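Local coordinates for protein OBCA, Oxalate Biosynthetic Component A (Burkholderia glumae, PDB 4NNB) that belongs to the oxalate biosynthetic component A family and pairs a TIM-barrel domain, with magnesium and oxaloacetate bound in the model, with an N-terminal domain, at residues H156-P161 with G189-G194. Numbering follows the deposited sequence.
Sequences HHYLPP and GYWQAG
Tyr158, Pro160 and Trp191 form a buried aromatic–proline contact between two three-stranded antiparallel sheets, away from the magnesium and oxaloacetate site of the TIM-barrel part. Strand 155-159 is an outer strand of one sheet, paired with 62-66; strand 189-191 is the middle strand of the other, between 27-29 and 55-57. Trp191 has CG anti to its backbone N (chi1 166°), which sends the indole toward 156-161, and chi2 of 47° turns one face onto Tyr158 and Pro160. Tyr158 comes in against the pyrrole end of the indole, its CD1 3.3 Å from Trp191 CD1. The planes are inclined at 52°, an oblique pairing with ring centroids 5.0 Å apart. Phe27 stacks on Tyr158. Over the benzene half of the same indole face sits Pro160, the N-cap residue of helix 161-170, in a CH-pi contact: its CG is 3.7 Å from the six-membered ring centroid. The opposite face of the indole is met by Ala193 CA, so the chain following Trp191 folds back over its own ring. Tyr138 OH accepts the indole N-H of Trp191 and lies within hydrogen-bonding distance of two carbonyls, Tyr158 O and Gln192 O, which must share its single proton. In the loop that follows, Gln192 OE1 accepts a 2.8 Å hydrogen bond from Gly194 N.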
ATOM      1  N   HIS A 156       7.263  11.914 -20.533  1.00 30.06           N
ATOM      2  CA  HIS A 156       6.932  13.282 -20.221  1.00 30.89           C
ATOM      3  C   HIS A 156       7.048  13.402 -18.714  1.00 33.40           C
ATOM      4  O   HIS A 156       6.047  13.314 -17.992  1.00 32.08           O
ATOM      5  CB  HIS A 156       5.509  13.588 -20.684  1.00 33.73           C
ATOM      6  CG  HIS A 156       5.184  15.045 -20.701  1.00 32.84           C
ATOM      7  ND1 HIS A 156       4.717  15.715 -19.595  1.00 29.86           N
ATOM      8  CD2 HIS A 156       5.273  15.960 -21.696  1.00 34.96           C
ATOM      9  CE1 HIS A 156       4.528  16.989 -19.905  1.00 35.12           C
ATOM     10  NE2 HIS A 156       4.863  17.161 -21.169  1.00 32.86           N
ATOM     11  N   HIS A 157       8.276  13.590 -18.242  1.00 30.49           N
ATOM     12  CA  HIS A 157       8.572  13.503 -16.817  1.00 30.98           C
ATOM     13  C   HIS A 157       9.055  14.828 -16.237  1.00 30.99           C
ATOM     14  O   HIS A 157      10.052  15.396 -16.700  1.00 29.27           O
ATOM     15  CB  HIS A 157       9.581  12.378 -16.552  1.00 28.50           C
ATOM     16  CG  HIS A 157       9.039  11.012 -16.840  1.00 29.16           C
ATOM     17  ND1 HIS A 157       9.847   9.919 -17.063  1.00 28.90           N
ATOM     18  CD2 HIS A 157       7.764  10.565 -16.933  1.00 27.74           C
ATOM     19  CE1 HIS A 157       9.093   8.857 -17.289  1.00 28.49           C
ATOM     20  NE2 HIS A 157       7.826   9.221 -17.216  1.00 27.98           N
ATOM     21  N   TYR A 158       8.340  15.294 -15.212  1.00 27.38           N
ATOM     22  CA  TYR A 158       8.529  16.631 -14.647  1.00 29.40           C
ATOM     23  C   TYR A 158       9.001  16.619 -13.184  1.00 28.74           C
ATOM     24  O   TYR A 158       8.511  15.843 -12.364  1.00 31.59           O
ATOM     25  CB  TYR A 158       7.210  17.407 -14.778  1.00 33.10           C
ATOM     26  CG  TYR A 158       7.159  18.767 -14.106  1.00 33.77           C
ATOM     27  CD1 TYR A 158       6.745  18.899 -12.787  1.00 33.59           C
ATOM     28  CD2 TYR A 158       7.492  19.919 -14.804  1.00 36.22           C
ATOM     29  CE1 TYR A 158       6.680  20.138 -12.178  1.00 36.40           C
ATOM     30  CE2 TYR A 158       7.435  21.165 -14.206  1.00 36.71           C
ATOM     31  CZ  TYR A 158       7.028  21.270 -12.896  1.00 39.05           C
ATOM     32  OH  TYR A 158       6.968  22.512 -12.302  1.00 36.17           O
ATOM     33  N   LEU A 159       9.945  17.498 -12.866  1.00 30.98           N
ATOM     34  CA  LEU A 159      10.375  17.722 -11.489  1.00 30.23           C
ATOM     35  C   LEU A 159       9.940  19.142 -11.077  1.00 34.60           C
ATOM     36  O   LEU A 159      10.155  20.086 -11.827  1.00 32.88           O
ATOM     37  CB  LEU A 159      11.895  17.568 -11.385  1.00 29.03           C
ATOM     38  CG  LEU A 159      12.453  16.224 -11.870  1.00 29.06           C
ATOM     39  CD1 LEU A 159      13.974  16.169 -11.773  1.00 28.86           C
ATOM     40  CD2 LEU A 159      11.822  15.059 -11.103  1.00 27.67           C
ATOM     41  N   PRO A 160       9.325  19.296  -9.888  1.00 36.10           N
ATOM     42  CA  PRO A 160       8.766  20.589  -9.449  1.00 36.69           C
ATOM     43  C   PRO A 160       9.823  21.607  -9.010  1.00 37.57           C
ATOM     44  O   PRO A 160      10.936  21.214  -8.654  1.00 35.96           O
ATOM     45  CB  PRO A 160       7.910  20.188  -8.242  1.00 37.58           C
ATOM     46  CG  PRO A 160       8.640  19.022  -7.664  1.00 35.16           C
ATOM     47  CD  PRO A 160       9.109  18.244  -8.877  1.00 37.58           C
ATOM     48  N   PRO A 161       9.472  22.905  -9.017  1.00 41.73           N
ATOM     49  CA  PRO A 161      10.413  23.979  -8.671  1.00 38.69           C
ATOM     50  C   PRO A 161      11.146  23.757  -7.347  1.00 37.80           C
ATOM     51  O   PRO A 161      12.340  24.000  -7.293  1.00 37.33           O
ATOM     52  CB  PRO A 161       9.506  25.208  -8.570  1.00 43.38           C
ATOM     53  CG  PRO A 161       8.428  24.936  -9.556  1.00 43.04           C
ATOM     54  CD  PRO A 161       8.170  23.443  -9.458  1.00 40.33           C
ATOM     55  N   GLY A 189       2.150  25.930 -13.764  1.00 38.25           N
ATOM     56  CA  GLY A 189       1.132  24.989 -14.189  1.00 42.71           C
ATOM     57  C   GLY A 189       0.700  23.937 -13.186  1.00 43.67           C
ATOM     58  O   GLY A 189       0.583  24.197 -11.984  1.00 41.33           O
ATOM     59  N   TYR A 190       0.458  22.734 -13.699  1.00 42.91           N
ATOM     60  CA  TYR A 190      -0.080  21.653 -12.890  1.00 41.89           C
ATOM     61  C   TYR A 190       0.808  20.424 -13.016  1.00 37.45           C
ATOM     62  O   TYR A 190       1.221  20.058 -14.112  1.00 36.91           O
ATOM     63  CB  TYR A 190      -1.525  21.337 -13.307  1.00 44.34           C
ATOM     64  CG  TYR A 190      -2.455  22.534 -13.233  1.00 49.58           C
ATOM     65  CD1 TYR A 190      -2.533  23.447 -14.278  1.00 49.71           C
ATOM     66  CD2 TYR A 190      -3.248  22.753 -12.114  1.00 51.52           C
ATOM     67  CE1 TYR A 190      -3.375  24.545 -14.207  1.00 52.05           C
ATOM     68  CE2 TYR A 190      -4.091  23.845 -12.038  1.00 50.58           C
ATOM     69  CZ  TYR A 190      -4.152  24.735 -13.087  1.00 53.08           C
ATOM     70  OH  TYR A 190      -4.994  25.823 -13.006  1.00 56.69           O
ATOM     71  N   TRP A 191       1.081  19.792 -11.880  1.00 38.00           N
ATOM     72  CA  TRP A 191       2.012  18.672 -11.800  1.00 42.51           C
ATOM     73  C   TRP A 191       1.333  17.467 -11.179  1.00 37.66           C
ATOM     74  O   TRP A 191       0.618  17.588 -10.182  1.00 39.71           O
ATOM     75  CB  TRP A 191       3.228  19.084 -10.956  1.00 38.55           C
ATOM     76  CG  TRP A 191       4.131  17.968 -10.502  1.00 39.70           C
ATOM     77  CD1 TRP A 191       4.621  16.941 -11.258  1.00 39.58           C
ATOM     78  CD2 TRP A 191       4.680  17.799  -9.192  1.00 39.51           C
ATOM     79  NE1 TRP A 191       5.433  16.134 -10.489  1.00 40.49           N
ATOM     80  CE2 TRP A 191       5.489  16.644  -9.217  1.00 40.82           C
ATOM     81  CE3 TRP A 191       4.562  18.507  -7.994  1.00 40.73           C
ATOM     82  CZ2 TRP A 191       6.178  16.185  -8.092  1.00 38.10           C
ATOM     83  CZ3 TRP A 191       5.241  18.048  -6.876  1.00 43.37           C
ATOM     84  CH2 TRP A 191       6.037  16.898  -6.932  1.00 40.76           C
ATOM     85  N   GLN A 192       1.546  16.305 -11.779  1.00 42.45           N
ATOM     86  CA  GLN A 192       1.113  15.058 -11.166  1.00 40.52           C
ATOM     87  C   GLN A 192       2.296  14.458 -10.419  1.00 43.25           C
ATOM     88  O   GLN A 192       3.184  13.852 -11.020  1.00 41.66           O
ATOM     89  CB  GLN A 192       0.590  14.082 -12.219  1.00 43.40           C
ATOM     90  CG  GLN A 192       0.195  12.712 -11.661  1.00 42.43           C
ATOM     91  CD  GLN A 192      -0.732  12.813 -10.465  1.00 47.40           C
ATOM     92  OE1 GLN A 192      -0.281  12.872  -9.318  1.00 46.16           O
ATOM     93  NE2 GLN A 192      -2.039  12.827 -10.727  1.00 46.90           N
ATOM     94  N   ALA A 193       2.315  14.649  -9.108  1.00 40.25           N
ATOM     95  CA  ALA A 193       3.406  14.150  -8.288  1.00 41.87           C
ATOM     96  C   ALA A 193       3.369  12.629  -8.208  1.00 47.88           C
ATOM     97  O   ALA A 193       4.409  11.961  -8.070  1.00 38.44           O
ATOM     98  CB  ALA A 193       3.315  14.749  -6.905  1.00 42.97           C
ATOM     99  N   GLY A 194       2.161  12.078  -8.298  1.00 40.24           N
ATOM    100  CA  GLY A 194       1.982  10.664  -8.045  1.00 38.44           C
ATOM    101  C   GLY A 194       2.245  10.394  -6.571  1.00 46.58           C
ATOM    102  O   GLY A 194       2.856   9.379  -6.210  1.00 45.84           O
TER